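PDB 7JLY: RNA-binding protein from Porphyromonas gingivalis W83, which probably binds RNA through a single RNA recognition motif and can bind calcium. Local coordinates for residues M3-G8 with R59-L64; D18-L23 with G27-A32. One frame throughout, in Å; residues are numbered along the deposited sequence.

Contact 1: M3-G8 with R59-L64; sequences MNIYVG and RAIEEL
Ile61, on helix 54-64, packs against Ile5 and Met3 of strand 3-8, and these three side chains carry the tight part of a small, wholly apolar contact that buries 124 Å² in all. The ethyl branch of Ile61 does the touching. Its CG1 lies 4.2 Å from Ile5 CG2, and its terminal CD1 reaches Met3 SD at 4.1 Å. With CG anti to the backbone N (chi1 177°), the Met3 chain extends toward the helix, and the bend at chi3 (-61°) turns its terminal CE away from Ile61 CD1, leaving the sulfur as the touching atom. The side chains of Met3 and Ile61 cross at roughly a right angle, sulfur against methyl, while Ile5 meets the same branch with its short CG2 methyl.

Packing on strand 3-8 slackens to either side of Ile61 along the helix. The Ala60 methyl faces the strand but stays 5.0 Å from its nearest atom, Ile5 CD1, and Leu64 CD1 is 6.8 Å from Val7 CG1. Arg59, Glu62 and Glu63 lie on the solvent side of the helix, where Glu63 OE2 is hydrogen-bonded to Tyr26 OH. Near the start of strand 3-8, a calcium ion lies about 5 Å from the Met3 side chain, and Glu54, a calcium ligand in a structure of this protein, is close by.

Strand 3-8 is the central strand of the RNA recognition motif. Its alternate residue Tyr6 meets Phe46 and Phe48 on the opposite sheet face, the one generally used for RNA in this family. On the helix-bearing face, Ile5 also touches Ala57 and Val76, while Ala60 and Leu64 rest on helix 16-23, so helices 54-64 and 16-23 lie side by side on the same face of the sheet.

Contact 2: D18-L23 with G27-A32; sequences DLTGLL and GAVTSA
Thr20, Leu23, Val29 and Ala32 join helix 16-23 to the edge strand 29-36 within the alpha-beta sandwich of an RNA recognition motif. The axes of segments 18-23 and 29-32 run roughly antiparallel, at 151°, with a closest approach of 8.6 Å, and three residues separate segment 18-23 from 27-32.

Apolar packing comes first. Val29 CG2 sits 3.9 Å from Leu23 CB and equally close to Leu23 C, so one methyl rests on both the side-chain root and the backbone of the last helical turn. The other branch, CG1, stands anti to the backbone N (chi1 168°) and lies 4.3 Å from Thr20 CG2. The isobutyl end of Leu23 leads away from the strand, toward Ile5, Ala60 and Leu64.

Backbone proximity is looser: Leu23 O and Gly27 N are 3.8 Å apart where the chain turns. Farther on, Thr30 and Ser31 form a classic beta bulge opposite Glu50, the backbone irregularity between Val29 and Ala32, both of which face the helix.

Polar and apolar atoms meet at the far end. Thr20 OG1, already hydrogen-bonded to Glu16 O one turn earlier in the helix, comes within 3.2 Å of the Ala32 CB methyl.

How the contacts relate
From the N terminus, strand 3-8 runs first through the middle of the sheet, and helix 16-23 follows on one face. Contact 2 closes first: only Gln24, Gln25 and Tyr26 separate its segments before the chain enters edge strand 29-36. Strand 46-51 then fills the place between that edge and strand 3-8, and helix 54-64 brings the chain back to close contact 1 across 50 intervening residues. Contact 2 is therefore nested inside contact 1. Their centres are 10 Å apart, and the two helices join them directly: Ala60 CB meets Leu23 CD1 at 3.6 Å, and Leu64 CD2 meets Leu22 CD1 at 3.9 Å. Val7 CG1 adds a strand-to-helix link with Leu19 CD2.

Contact 1: M3-G8 with R59-L64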
# COMPACT_ATOMS: atom_id res chain seq x y z
N MET A 3 -2.46 -3.02 -11.31
CA MET A 3 -2.52 -1.65 -10.80
C MET A 3 -1.54 -1.46 -9.65
O MET A 3 -1.44 -2.29 -8.75
CB MET A 3 -3.93 -1.27 -10.34
CG MET A 3 -3.98 0.14 -9.73
SD MET A 3 -5.63 0.87 -9.56
CE MET A 3 -6.16 0.90 -11.27
N ASN A 4 -0.81 -0.35 -9.72
CA ASN A 4 0.09 0.10 -8.66
C ASN A 4 -0.71 0.97 -7.70
O ASN A 4 -1.45 1.86 -8.13
CB ASN A 4 1.25 0.89 -9.27
CG ASN A 4 2.46 1.02 -8.34
OD1 ASN A 4 2.68 0.19 -7.45
ND2 ASN A 4 3.25 2.06 -8.56
N ILE A 5 -0.58 0.68 -6.41
CA ILE A 5 -1.35 1.39 -5.39
C ILE A 5 -0.40 2.07 -4.43
O ILE A 5 0.48 1.43 -3.86
CB ILE A 5 -2.27 0.44 -4.59
CG1 ILE A 5 -3.15 -0.37 -5.55
CG2 ILE A 5 -3.12 1.23 -3.59
CD1 ILE A 5 -4.05 -1.36 -4.85
N TYR A 6 -0.59 3.38 -4.27
CA TYR A 6 0.13 4.17 -3.28
C TYR A 6 -0.55 4.01 -1.92
O TYR A 6 -1.75 4.20 -1.83
CB TYR A 6 0.13 5.65 -3.69
CG TYR A 6 0.92 6.60 -2.80
CD1 TYR A 6 0.38 7.10 -1.63
CD2 TYR A 6 2.21 7.02 -3.17
CE1 TYR A 6 1.09 7.98 -0.82
CE2 TYR A 6 2.92 7.90 -2.37
CZ TYR A 6 2.36 8.38 -1.20
OH TYR A 6 3.06 9.26 -0.40
N VAL A 7 0.22 3.67 -0.89
CA VAL A 7 -0.33 3.66 0.47
C VAL A 7 0.54 4.57 1.35
O VAL A 7 1.75 4.38 1.44
CB VAL A 7 -0.39 2.24 1.08
CG1 VAL A 7 -1.27 2.23 2.32
CG2 VAL A 7 -0.93 1.22 0.06
N GLY A 8 -0.08 5.56 2.00
CA GLY A 8 0.69 6.56 2.72
C GLY A 8 0.05 7.00 4.02
O GLY A 8 -0.99 6.46 4.40
N ARG A 59 -11.45 -1.73 -6.30
CA ARG A 59 -12.34 -2.11 -5.20
C ARG A 59 -11.65 -1.88 -3.86
O ARG A 59 -12.26 -1.37 -2.91
CB ARG A 59 -12.76 -3.57 -5.34
CG ARG A 59 -13.35 -4.16 -4.07
CD ARG A 59 -13.57 -5.66 -4.23
NE ARG A 59 -14.61 -5.93 -5.22
CZ ARG A 59 -15.91 -5.96 -4.91
NH1 ARG A 59 -16.29 -5.72 -3.66
NH2 ARG A 59 -16.81 -6.22 -5.84
N ALA A 60 -10.37 -2.25 -3.76
CA ALA A 60 -9.65 -2.08 -2.50
C ALA A 60 -9.56 -0.60 -2.15
O ALA A 60 -9.78 -0.21 -1.01
CB ALA A 60 -8.25 -2.69 -2.58
N ILE A 61 -9.25 0.24 -3.14
CA ILE A 61 -9.15 1.67 -2.89
C ILE A 61 -10.49 2.24 -2.42
O ILE A 61 -10.54 3.05 -1.49
CB ILE A 61 -8.66 2.40 -4.16
CG1 ILE A 61 -7.18 2.09 -4.40
CG2 ILE A 61 -8.91 3.92 -4.05
CD1 ILE A 61 -6.74 2.29 -5.84
N GLU A 62 -11.58 1.79 -3.03
CA GLU A 62 -12.91 2.30 -2.70
C GLU A 62 -13.32 1.91 -1.28
O GLU A 62 -13.92 2.70 -0.55
CB GLU A 62 -13.94 1.78 -3.71
CG GLU A 62 -15.39 2.15 -3.41
CD GLU A 62 -15.71 3.60 -3.74
OE1 GLU A 62 -14.86 4.28 -4.38
OE2 GLU A 62 -16.80 4.07 -3.35
N GLU A 63 -12.98 0.69 -0.89
CA GLU A 63 -13.32 0.23 0.46
C GLU A 63 -12.43 0.91 1.50
O GLU A 63 -12.90 1.38 2.54
CB GLU A 63 -13.20 -1.30 0.57
CG GLU A 63 -13.30 -1.79 2.01
CD GLU A 63 -13.69 -3.25 2.12
OE1 GLU A 63 -14.37 -3.75 1.19
OE2 GLU A 63 -13.31 -3.88 3.13
N LEU A 64 -11.14 0.97 1.21
CA LEU A 64 -10.18 1.40 2.22
C LEU A 64 -10.13 2.91 2.39
O LEU A 64 -9.62 3.39 3.41
CB LEU A 64 -8.78 0.88 1.89
CG LEU A 64 -8.59 -0.63 2.05
CD1 LEU A 64 -7.22 -1.03 1.54
CD2 LEU A 64 -8.76 -1.06 3.51

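Contact 2: D18-L23 with G27-A32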
# COMPACT_ATOMS: atom_id res chain seq x y z
N ASP A 18 2.30 -6.31 6.46
CA ASP A 18 1.04 -5.70 6.86
C ASP A 18 0.30 -5.10 5.67
O ASP A 18 -0.94 -5.15 5.62
CB ASP A 18 1.30 -4.62 7.92
CG ASP A 18 2.03 -5.17 9.14
OD1 ASP A 18 1.70 -6.30 9.55
OD2 ASP A 18 2.93 -4.49 9.68
N LEU A 19 1.03 -4.52 4.72
CA LEU A 19 0.41 -3.98 3.51
C LEU A 19 -0.14 -5.10 2.65
O LEU A 19 -1.24 -5.01 2.13
CB LEU A 19 1.40 -3.15 2.70
CG LEU A 19 1.84 -1.85 3.37
CD1 LEU A 19 2.73 -1.08 2.43
CD2 LEU A 19 0.61 -1.01 3.75
N THR A 20 0.64 -6.17 2.50
CA THR A 20 0.16 -7.32 1.75
C THR A 20 -1.07 -7.89 2.43
O THR A 20 -2.04 -8.23 1.77
CB THR A 20 1.24 -8.41 1.63
OG1 THR A 20 2.38 -7.87 0.94
CG2 THR A 20 0.69 -9.59 0.85
N GLY A 21 -1.02 -7.99 3.76
CA GLY A 21 -2.12 -8.57 4.52
C GLY A 21 -3.42 -7.80 4.31
O GLY A 21 -4.51 -8.38 4.22
N LEU A 22 -3.28 -6.48 4.24
CA LEU A 22 -4.40 -5.58 4.03
C LEU A 22 -4.99 -5.72 2.63
O LEU A 22 -6.20 -5.90 2.46
CB LEU A 22 -3.95 -4.13 4.27
CG LEU A 22 -5.05 -3.06 4.21
CD1 LEU A 22 -6.09 -3.32 5.28
CD2 LEU A 22 -4.44 -1.66 4.35
N LEU A 23 -4.13 -5.62 1.62
CA LEU A 23 -4.59 -5.55 0.23
C LEU A 23 -4.95 -6.92 -0.34
O LEU A 23 -5.81 -7.02 -1.22
CB LEU A 23 -3.53 -4.86 -0.65
CG LEU A 23 -3.57 -3.32 -0.67
CD1 LEU A 23 -4.90 -2.83 -1.17
CD2 LEU A 23 -3.26 -2.69 0.70
N GLY A 27 -7.86 -9.24 -3.55
CA GLY A 27 -7.39 -9.86 -4.77
C GLY A 27 -5.92 -10.18 -4.70
O GLY A 27 -5.28 -9.90 -3.68
N ALA A 28 -5.36 -10.77 -5.76
CA ALA A 28 -3.95 -11.17 -5.75
C ALA A 28 -3.01 -9.97 -5.68
O ALA A 28 -3.20 -9.00 -6.40
CB ALA A 28 -3.61 -12.00 -7.00
N VAL A 29 -2.01 -10.05 -4.81
CA VAL A 29 -0.97 -9.03 -4.68
C VAL A 29 0.33 -9.60 -5.21
O VAL A 29 0.68 -10.74 -4.87
CB VAL A 29 -0.79 -8.61 -3.20
CG1 VAL A 29 0.47 -7.78 -3.03
CG2 VAL A 29 -2.04 -7.88 -2.68
N THR A 30 1.04 -8.85 -6.05
CA THR A 30 2.28 -9.37 -6.62
C THR A 30 3.53 -8.69 -6.08
O THR A 30 4.64 -9.17 -6.28
CB THR A 30 2.30 -9.24 -8.15
OG1 THR A 30 2.11 -7.86 -8.51
CG2 THR A 30 1.20 -10.06 -8.74
N SER A 31 3.34 -7.55 -5.42
CA SER A 31 4.47 -6.78 -4.94
C SER A 31 4.03 -5.89 -3.78
O SER A 31 2.93 -5.36 -3.79
CB SER A 31 5.05 -5.92 -6.07
OG SER A 31 6.16 -5.17 -5.62
N ALA A 32 4.90 -5.75 -2.78
CA ALA A 32 4.65 -4.82 -1.69
C ALA A 32 5.98 -4.24 -1.23
O ALA A 32 6.94 -4.98 -0.98
CB ALA A 32 3.92 -5.51 -0.54